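Local atomic coordinates of phosphoheptose isomerase (Neisseria gonorrhoeae, PDB entry 5I01), a protein that catalyses, as a zinc-dependent homotetramer, the isomerization of sedoheptulose 7-phosphate to D-glycero-D-manno-heptose 7-phosphate, the opening step of heptose biosynthesis. Residues 61-64 with 65-69; 120-124 with 125-129. The protein carries 1 engineered substitution. All blocks are in the same frame, centred on the assembly; numbering follows the deposited sequence.

Contact 1: residues 61-64 with 65-69. With ZN (zinc ion), chain E.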
# COMPACT_ATOMS: atom_id res chain seq x y z
N ALA A 61 -4.67 11.39 1.68
CA ALA A 61 -5.67 10.61 2.39
C ALA A 61 -5.02 9.71 3.43
O ALA A 61 -5.48 9.67 4.58
CB ALA A 61 -6.49 9.77 1.42
N GLN A 62 -3.94 9.01 3.06
CA GLN A 62 -3.29 8.09 4.00
C GLN A 62 -2.46 8.82 5.06
O GLN A 62 -2.28 8.30 6.15
CB GLN A 62 -2.51 6.96 3.29
CG GLN A 62 -1.18 7.31 2.64
CD GLN A 62 -0.45 6.07 2.14
OE1 GLN A 62 -1.00 5.26 1.37
NE2 GLN A 62 0.80 5.90 2.57
N HIS A 63 -1.96 10.01 4.72
CA HIS A 63 -1.31 10.95 5.67
C HIS A 63 -2.31 11.38 6.77
O HIS A 63 -2.02 11.28 7.95
CB HIS A 63 -0.79 12.18 4.91
CG HIS A 63 0.08 13.11 5.70
ND1 HIS A 63 1.17 13.74 5.13
CD2 HIS A 63 0.01 13.56 6.98
CE1 HIS A 63 1.74 14.52 6.03
NE2 HIS A 63 1.06 14.43 7.16
N PHE A 64 -3.48 11.86 6.35
CA PHE A 64 -4.57 12.19 7.28
C PHE A 64 -4.94 11.04 8.22
O PHE A 64 -4.95 11.20 9.42
CB PHE A 64 -5.80 12.63 6.51
CG PHE A 64 -7.02 12.76 7.36
CD1 PHE A 64 -7.10 13.75 8.33
CD2 PHE A 64 -8.09 11.88 7.20
CE1 PHE A 64 -8.23 13.87 9.13
CE2 PHE A 64 -9.22 11.99 7.99
CZ PHE A 64 -9.29 12.99 8.96
N ALA A 65 -5.24 9.87 7.65
CA ALA A 65 -5.62 8.69 8.43
C ALA A 65 -4.53 8.23 9.39
O ALA A 65 -4.82 7.81 10.51
CB ALA A 65 -6.02 7.55 7.50
N ALA A 66 -3.27 8.29 8.96
CA ALA A 66 -2.14 7.92 9.83
C ALA A 66 -1.95 8.84 11.05
O ALA A 66 -1.56 8.38 12.13
CB ALA A 66 -0.85 7.85 9.01
N GLU A 67 -2.22 10.14 10.89
CA GLU A 67 -2.19 11.06 12.04
C GLU A 67 -3.39 10.90 13.00
O GLU A 67 -3.30 11.27 14.16
CB GLU A 67 -2.00 12.49 11.58
CG GLU A 67 -0.58 12.69 11.03
CD GLU A 67 -0.25 14.13 10.71
OE1 GLU A 67 -1.19 14.92 10.50
OE2 GLU A 67 0.95 14.46 10.67
N MET A 68 -4.50 10.33 12.53
CA MET A 68 -5.62 9.98 13.42
C MET A 68 -5.34 8.69 14.21
O MET A 68 -5.64 8.63 15.39
CB MET A 68 -6.93 9.82 12.61
CG MET A 68 -7.45 11.09 11.93
SD MET A 68 -7.79 12.46 13.06
CE MET A 68 -9.39 13.04 12.48
N THR A 69 -4.79 7.67 13.56
CA THR A 69 -4.55 6.39 14.23
C THR A 69 -3.34 6.38 15.17
O THR A 69 -3.29 5.55 16.08
CB THR A 69 -4.48 5.21 13.22
OG1 THR A 69 -3.46 5.45 12.23
CG2 THR A 69 -5.83 5.04 12.53
ZN ZN E . 1.59 15.44 9.00
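His-63 and Glu-67, one turn apart on helix 56-69 of the SIS fold, reach out side by side and take hold of the same zinc ion, an HxxxE pair of ligands on a single helical face. The metal sits 2.2 Å from His-63 NE2 and 2.0 Å from Glu-67 OE2. Glu-67 CD lies at the edge of the imidazole, in its plane, but the carboxylate is turned almost perpendicular to the ring, with the two planes 84° apart. The imidazole swings out with CG anti to the backbone N (chi1 -171°), while an extended chain beyond CG brings the carboxylate up beside it. His-185 of the same chain and Gln-177 of a neighbouring subunit complete the zinc site, so the ion also ties two subunits of the tetramer together. Beneath the ligands, Glu-67 N donates to His-63 O at 3.2 Å, the ordinary helical bond of this turn.

The next pair along, Phe-64 and Met-68, is apolar and faces helix 173-193, where Ile-184 and Cys-188 meet the ring and Ile-191 meets the methionine. Met-68 CG stands over one face of the phenyl, 4.2 Å from its centroid, in a CH-pi contact displaced toward the rim. The sulfur makes an oblique Met-aromatic contact, and the bent chain brings Met-68 CE within 3.5 Å of Phe-64 CZ.

Contact 2: residues 120-124 with 125-129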
# COMPACT_ATOMS: atom_id res chain seq x y z
N GLY A 120 -13.43 13.56 0.80
CA GLY A 120 -13.07 13.32 -0.60
C GLY A 120 -12.10 14.39 -1.05
O GLY A 120 -12.39 15.57 -0.92
N ILE A 121 -10.95 13.98 -1.58
CA ILE A 121 -9.90 14.92 -1.97
C ILE A 121 -9.73 14.86 -3.49
O ILE A 121 -9.59 13.78 -4.06
CB ILE A 121 -8.56 14.65 -1.26
CG1 ILE A 121 -8.77 14.50 0.25
CG2 ILE A 121 -7.57 15.79 -1.52
CD1 ILE A 121 -7.58 13.95 1.00
N SER A 122 -9.75 16.04 -4.12
CA SER A 122 -9.75 16.18 -5.56
C SER A 122 -9.31 17.59 -5.98
O SER A 122 -10.05 18.57 -5.75
CB SER A 122 -11.15 15.89 -6.10
OG SER A 122 -11.23 16.10 -7.50
N THR A 123 -8.16 17.71 -6.62
CA THR A 123 -7.62 19.03 -6.94
C THR A 123 -8.43 19.82 -7.96
O THR A 123 -8.37 21.03 -7.93
CB THR A 123 -6.16 18.97 -7.40
OG1 THR A 123 -6.06 18.13 -8.56
CG2 THR A 123 -5.28 18.42 -6.28
N SER A 124 -9.19 19.16 -8.84
CA SER A 124 -10.11 19.84 -9.77
C SER A 124 -11.60 19.83 -9.36
O SER A 124 -12.40 20.60 -9.90
CB SER A 124 -9.99 19.23 -11.17
OG SER A 124 -10.34 17.85 -11.16
N GLY A 125 -11.98 18.96 -8.42
CA GLY A 125 -13.38 18.75 -8.08
C GLY A 125 -14.15 17.92 -9.10
O GLY A 125 -15.37 17.81 -9.01
N ASN A 126 -13.45 17.31 -10.07
CA ASN A 126 -14.06 16.56 -11.18
C ASN A 126 -13.65 15.08 -11.24
O ASN A 126 -14.02 14.38 -12.18
CB ASN A 126 -13.72 17.24 -12.52
CG ASN A 126 -14.27 18.65 -12.62
OD1 ASN A 126 -15.43 18.93 -12.28
ND2 ASN A 126 -13.45 19.56 -13.10
N SER A 127 -12.90 14.60 -10.24
CA SER A 127 -12.46 13.21 -10.19
C SER A 127 -13.67 12.26 -10.16
O SER A 127 -14.44 12.26 -9.19
CB SER A 127 -11.57 12.94 -8.97
OG SER A 127 -10.31 13.56 -9.12
N ALA A 128 -13.80 11.46 -11.22
CA ALA A 128 -14.92 10.53 -11.39
C ALA A 128 -15.11 9.56 -10.22
O ALA A 128 -16.24 9.38 -9.74
CB ALA A 128 -14.77 9.75 -12.69
N ASN A 129 -14.02 8.95 -9.74
CA ASN A 129 -14.13 8.02 -8.59
C ASN A 129 -14.45 8.69 -7.25
O ASN A 129 -15.12 8.08 -6.42
CB ASN A 129 -12.93 7.06 -8.46
CG ASN A 129 -11.60 7.77 -8.36
OD1 ASN A 129 -11.52 8.99 -8.25
ND2 ASN A 129 -10.53 6.98 -8.41
O HOH W 1 -8.26 13.05 -6.58
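Ser-122 and Ser-127 meet through their hydroxyls, the two OG atoms 3.1 Å apart in a hydrogen bond that either could donate. This is the close-packed inner side of the turn, where both residues are buried and their CB atoms point at the opposite segment. Ser-122 OG, held anti to its own backbone N (chi1 176°), also receives a weak bond from Gly-125 N at 3.1 Å. The same N-H makes a second weak bond to Ser-122 O, so one amide is shared between a side chain and a main chain. A water sits between the strand and Ser-127, donating to Ile-121 O at 2.9 Å and weakly bonded to Ser-127 OG.

The turn leads from strand 117-122 into helix 128-139, the first connection of a parallel beta-alpha-beta unit, with Ser-127 at the N-cap position, although its hydroxyl turns to Ser-122 and makes no capping bond. Ser-122, Thr-123, Ser-124 and Ser-127 are predicted to bind the substrate, consistent with a serine-rich loop for the sugar phosphate in SIS proteins.

Toward solvent the contact thins out. Ser-124 OG, placed between its backbone N and carbonyl carbon (chi1 61°), takes a weak bond from Asn-126 N at 3.3 Å. The side chain of exposed Asn-126 turns back past Ser-124, its ND2 3.5 Å from Ser-124 O, while its OD1 accepts from the backbone N of Lys-154.

From the N terminus, the chain reaches contact 1 first, within helix 56-69 just after strand 49-52, and closes it before contact 2 opens on strand 117-122. Both contacts are local: 61-64 runs straight into 65-69 within a single helix, and 120-124 into 125-129 round one strand-to-helix turn. They therefore follow in series, neither nesting nor crossing. Their centres are 19 Å apart, on opposite sides of the chain's centre, yet they touch where Ile-121 CD1 packs 3.9 Å from Ala-61 N. Helix 173-193 meets both, contributing His-185 beside contact 1 and, within the same chain, Gln-177 against Thr-123 of contact 2; the Gln-177 at contact 1's zinc is another subunit's.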